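Local coordinates for thin, isoform D (Drosophila melanogaster, PDB 6XG7), which probably acts as a RING-type ubiquitin ligase in muscle, of which this piece is the NHL-repeat beta-propeller, a protein-binding domain, at residues I108-R111 / Y112-R115; A193-N196 / T197-I201. All blocks are in the same frame, centred on the assembly; numbering follows the deposited sequence.

Interaction 1 of 2, residues I108-R111 / Y112-R115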
loop_
_atom_site.group_PDB
_atom_site.type_symbol
_atom_site.label_atom_id
_atom_site.label_comp_id
_atom_site.label_asym_id
_atom_site.label_seq_id
_atom_site.Cartn_x
_atom_site.Cartn_y
_atom_site.Cartn_z
ATOM N N ILE A 108 1.422 -9.320 5.854
ATOM C CA ILE A 108 2.517 -8.377 6.072
ATOM C C ILE A 108 3.676 -8.711 5.147
ATOM O O ILE A 108 4.131 -9.865 5.092
ATOM C CB ILE A 108 3.007 -8.403 7.533
ATOM C CG1 ILE A 108 2.057 -7.653 8.464
ATOM C CG2 ILE A 108 4.384 -7.739 7.659
ATOM C CD1 ILE A 108 0.848 -8.341 8.763
ATOM N N ALA A 109 4.177 -7.695 4.450
ATOM C CA ALA A 109 5.414 -7.820 3.685
ATOM C C ALA A 109 6.572 -7.475 4.616
ATOM O O ALA A 109 6.785 -6.309 4.977
ATOM C CB ALA A 109 5.387 -6.920 2.455
ATOM N N ASP A 110 7.314 -8.502 5.012
ATOM C CA ASP A 110 8.351 -8.389 6.036
ATOM C C ASP A 110 9.674 -8.118 5.327
ATOM O O ASP A 110 10.503 -8.995 5.125
ATOM C CB ASP A 110 8.366 -9.676 6.852
ATOM C CG ASP A 110 9.207 -9.589 8.084
ATOM O OD1 ASP A 110 9.735 -8.492 8.383
ATOM O OD2 ASP A 110 9.337 -10.637 8.764
ATOM N N ARG A 111 9.865 -6.847 4.967
ATOM C CA ARG A 111 10.852 -6.381 3.999
ATOM C C ARG A 111 12.230 -7.017 4.174
ATOM O O ARG A 111 12.747 -7.652 3.247
ATOM C CB ARG A 111 10.940 -4.854 4.088
ATOM C CG ARG A 111 11.951 -4.208 3.173
ATOM C CD ARG A 111 12.057 -2.707 3.505
ATOM N NE ARG A 111 13.184 -2.044 2.849
ATOM C CZ ARG A 111 13.676 -0.866 3.218
ATOM N NH1 ARG A 111 13.153 -0.216 4.247
ATOM N NH2 ARG A 111 14.698 -0.335 2.555
ATOM N N TYR A 112 12.868 -6.804 5.335
ATOM C CA TYR A 112 14.264 -7.222 5.507
ATOM C C TYR A 112 14.407 -8.694 5.882
ATOM O O TYR A 112 15.534 -9.207 5.918
ATOM C CB TYR A 112 14.984 -6.340 6.525
ATOM C CG TYR A 112 15.422 -4.966 6.044
ATOM C CD1 TYR A 112 15.821 -4.712 4.727
ATOM C CD2 TYR A 112 15.478 -3.920 6.949
ATOM C CE1 TYR A 112 16.244 -3.427 4.332
ATOM C CE2 TYR A 112 15.893 -2.662 6.574
ATOM C CZ TYR A 112 16.267 -2.416 5.274
ATOM O OH TYR A 112 16.679 -1.147 4.967
ATOM N N ASN A 113 13.305 -9.396 6.121
ATOM C CA ASN A 113 13.329 -10.844 6.188
ATOM C C ASN A 113 12.924 -11.497 4.873
ATOM O O ASN A 113 12.894 -12.725 4.791
ATOM C CB ASN A 113 12.436 -11.338 7.323
ATOM C CG ASN A 113 13.001 -10.999 8.683
ATOM O OD1 ASN A 113 14.216 -11.112 8.922
ATOM N ND2 ASN A 113 12.135 -10.592 9.589
ATOM N N HIS A 114 12.599 -10.705 3.853
ATOM C CA HIS A 114 12.318 -11.220 2.515
ATOM C C HIS A 114 11.279 -12.332 2.558
ATOM O O HIS A 114 11.430 -13.397 1.949
ATOM C CB HIS A 114 13.598 -11.641 1.806
ATOM C CG HIS A 114 14.603 -10.542 1.768
ATOM N ND1 HIS A 114 14.620 -9.579 0.783
ATOM C CD2 HIS A 114 15.597 -10.223 2.632
ATOM C CE1 HIS A 114 15.597 -8.725 1.033
ATOM N NE2 HIS A 114 16.205 -9.096 2.147
ATOM N N ARG A 115 10.169 -12.049 3.234
ATOM C CA ARG A 115 9.100 -13.021 3.389
ATOM C C ARG A 115 7.784 -12.286 3.598
ATOM O O ARG A 115 7.751 -11.094 3.912
ATOM C CB ARG A 115 9.373 -13.972 4.569
ATOM C CG ARG A 115 9.333 -13.264 5.907
ATOM C CD ARG A 115 9.730 -14.161 7.074
ATOM N NE ARG A 115 9.773 -13.425 8.339
ATOM C CZ ARG A 115 10.059 -13.965 9.519
ATOM N NH1 ARG A 115 10.271 -15.269 9.623
ATOM N NH2 ARG A 115 10.118 -13.189 10.596
#

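Interaction 2 of 2, residues A193-N196 / T197-I201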
loop_
_atom_site.group_PDB
_atom_site.type_symbol
_atom_site.label_atom_id
_atom_site.label_comp_id
_atom_site.label_asym_id
_atom_site.label_seq_id
_atom_site.Cartn_x
_atom_site.Cartn_y
_atom_site.Cartn_z
ATOM N N ALA A 193 -2.526 -2.641 -5.703
ATOM C CA ALA A 193 -3.938 -2.763 -5.372
ATOM C C ALA A 193 -4.581 -3.636 -6.438
ATOM O O ALA A 193 -4.109 -3.695 -7.570
ATOM C CB ALA A 193 -4.628 -1.398 -5.324
ATOM N N VAL A 194 -5.648 -4.326 -6.075
ATOM C CA VAL A 194 -6.394 -5.158 -7.013
ATOM C C VAL A 194 -7.860 -4.743 -6.961
ATOM O O VAL A 194 -8.466 -4.707 -5.885
ATOM C CB VAL A 194 -6.234 -6.661 -6.715
ATOM C CG1 VAL A 194 -7.047 -7.487 -7.699
ATOM C CG2 VAL A 194 -4.786 -7.071 -6.817
ATOM N N SER A 195 -8.424 -4.434 -8.125
ATOM C CA SER A 195 -9.787 -3.941 -8.232
ATOM C C SER A 195 -10.806 -5.089 -8.239
ATOM O O SER A 195 -10.471 -6.258 -8.450
ATOM C CB SER A 195 -9.943 -3.142 -9.524
ATOM O OG SER A 195 -9.823 -4.002 -10.637
ATOM N N ASN A 196 -12.082 -4.727 -8.042
ATOM C CA ASN A 196 -13.181 -5.680 -8.196
ATOM C C ASN A 196 -13.272 -6.224 -9.615
ATOM O O ASN A 196 -13.831 -7.310 -9.833
ATOM C CB ASN A 196 -14.511 -5.004 -7.844
ATOM C CG ASN A 196 -14.810 -5.055 -6.371
ATOM O OD1 ASN A 196 -14.487 -6.032 -5.699
ATOM N ND2 ASN A 196 -15.440 -4.009 -5.857
ATOM N N THR A 197 -12.783 -5.464 -10.595
ATOM C CA THR A 197 -12.683 -5.917 -11.976
ATOM C C THR A 197 -11.434 -6.756 -12.238
ATOM O O THR A 197 -11.135 -7.040 -13.408
ATOM C CB THR A 197 -12.719 -4.707 -12.912
ATOM O OG1 THR A 197 -11.691 -3.785 -12.532
ATOM C CG2 THR A 197 -14.090 -4.029 -12.849
ATOM N N ASN A 198 -10.735 -7.172 -11.177
ATOM C CA ASN A 198 -9.561 -8.052 -11.261
ATOM C C ASN A 198 -8.448 -7.445 -12.101
ATOM O O ASN A 198 -7.780 -8.121 -12.891
ATOM C CB ASN A 198 -9.935 -9.460 -11.690
ATOM C CG ASN A 198 -10.633 -10.195 -10.579
ATOM O OD1 ASN A 198 -10.128 -10.253 -9.449
ATOM N ND2 ASN A 198 -11.820 -10.697 -10.859
ATOM N N ARG A 199 -8.233 -6.159 -11.900
ATOM C CA ARG A 199 -7.080 -5.464 -12.445
ATOM C C ARG A 199 -6.083 -5.254 -11.317
ATOM O O ARG A 199 -6.467 -4.900 -10.200
ATOM C CB ARG A 199 -7.503 -4.126 -13.048
ATOM C CG ARG A 199 -8.447 -4.308 -14.213
ATOM C CD ARG A 199 -8.979 -3.002 -14.708
ATOM N NE ARG A 199 -9.866 -3.218 -15.839
ATOM C CZ ARG A 199 -10.313 -2.254 -16.627
ATOM N NH1 ARG A 199 -9.941 -0.998 -16.410
ATOM N NH2 ARG A 199 -11.123 -2.550 -17.635
ATOM N N VAL A 200 -4.813 -5.484 -11.623
ATOM C CA VAL A 200 -3.714 -5.346 -10.679
ATOM C C VAL A 200 -3.023 -4.024 -10.983
ATOM O O VAL A 200 -2.451 -3.832 -12.060
ATOM C CB VAL A 200 -2.739 -6.524 -10.784
ATOM C CG1 VAL A 200 -1.639 -6.367 -9.757
ATOM C CG2 VAL A 200 -3.487 -7.821 -10.621
ATOM N N ILE A 201 -3.101 -3.102 -10.033
ATOM C CA ILE A 201 -2.659 -1.722 -10.188
ATOM C C ILE A 201 -1.351 -1.582 -9.423
ATOM O O ILE A 201 -1.319 -1.786 -8.209
ATOM C CB ILE A 201 -3.725 -0.761 -9.639
ATOM C CG1 ILE A 201 -5.063 -0.966 -10.361
ATOM C CG2 ILE A 201 -3.232 0.678 -9.715
ATOM C CD1 ILE A 201 -6.252 -0.590 -9.491
#

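Interaction 1 of 2, residues I108-R111 / Y112-R115
D110 and R115 form an antiparallel hydrogen-bonded pair, CA to CA 5.4 Å, at the ends of strands 106-110 and 115-119, joined by the tight connection R111 to H114. The D110 N-H meets R115 O at 2.8 Å, and H114 N binds R111 O at 3.1 Å. Both paired side chains rise from one face; D110 CG stands anti to the backbone N (chi1 -169°), which carries the carboxylate alongside R115 and N113. R115 makes a side-on salt bridge, both nitrogens to one carboxylate oxygen: NE lies 2.9 Å from D110 OD2 and NH2 3.2 Å, with OD2 in the guanidinium plane. N113 ND2 comes 2.9 Å from D110 OD2, nearly straight at 171°, its amide almost perpendicular to the carboxylate. R111 lays its guanidinium alongside the Y112 ring, the planes 31° apart, with Y112 OH over one guanidinium face. The H114 ring faces R111 O, while its ND1 accepts from the Y141 backbone. Q117 also donates to D110 OD2; so many donors should stabilise the carboxylate as an anion and fix its rotation. D93 N to D110 OD1, N113 ND2 to G86 O and R115 NH2 to G88 O tie this turn to residues 86-93.

Interaction 2 of 2, residues A193-N196 / T197-I201
S195 turns its hydroxyl inward at the turn end of a beta hairpin, where it meets one partner in the turn, T197, and one just after it, R199. With OG set between the backbone N and the carbonyl carbon (chi1 67°), the oxygen of S195 accepts a bond from R199 N at 3.0 Å, and S195 OG lies 2.7 Å from T197 OG1. T197 holds its own hydroxyl in the same kind of position, chi1 55°, which brings OG1 back over the turn to pair with the serine; either oxygen could be the donor. R199 CB comes alongside S195 OG, but the rest of its chain extends away. S195 to N198 make a type I turn, closed by N198 N to S195 O at 2.9 Å, with the donor well above the carbonyl plane. S195 N in turn binds R199 O; with N198 in a left-handed conformation, this is a type I turn with a G1-type bulge, and backbone and side chain of one serine both fasten the hairpin end.

Further along, V194 and V200 form a non-hydrogen-bonded pair. Their side chains stand side by side on one face and point the same way, CG2 of V194 touching CG2 of V200 at 4.1 Å. A193 and I201 turn to the other face as a hydrogen-bonded pair: I201 N meets A193 O at 2.7 Å and 175°, and A193 CB lies 4.5 Å from I201 CB.

This hairpin joins strands 185-194 and 199-204 within a propeller blade. The valines pack on Y154 of strand 153-157, in the preceding blade, while A193, S195 and I201 lie against V241 of strand 239-241 on the other side. N196, at the turn, reaches D243 O with its ND2, and strand 209-214 continues the sheet beyond I201, whose side chain touches I210.

In the fold
Interactions 1 and 2 are both tight connections between neighbouring antiparallel strands, but they belong to different NHL repeats of the propeller. Their centres are about 23 Å apart and their nearest atoms about 12 Å, so they do not touch; along the chain 108-115 comes well before 193-201. The two are built differently: interaction 1 rests on a buried charge, interaction 2 on paired hydroxyls and a small apolar patch. Each also reaches residues bordering the first strand of the next blade. A tetraethylene glycol about 3 Å from the side chain of N196 and a sulfate about 6 Å from that of A193 probably came from the crystallisation liquor.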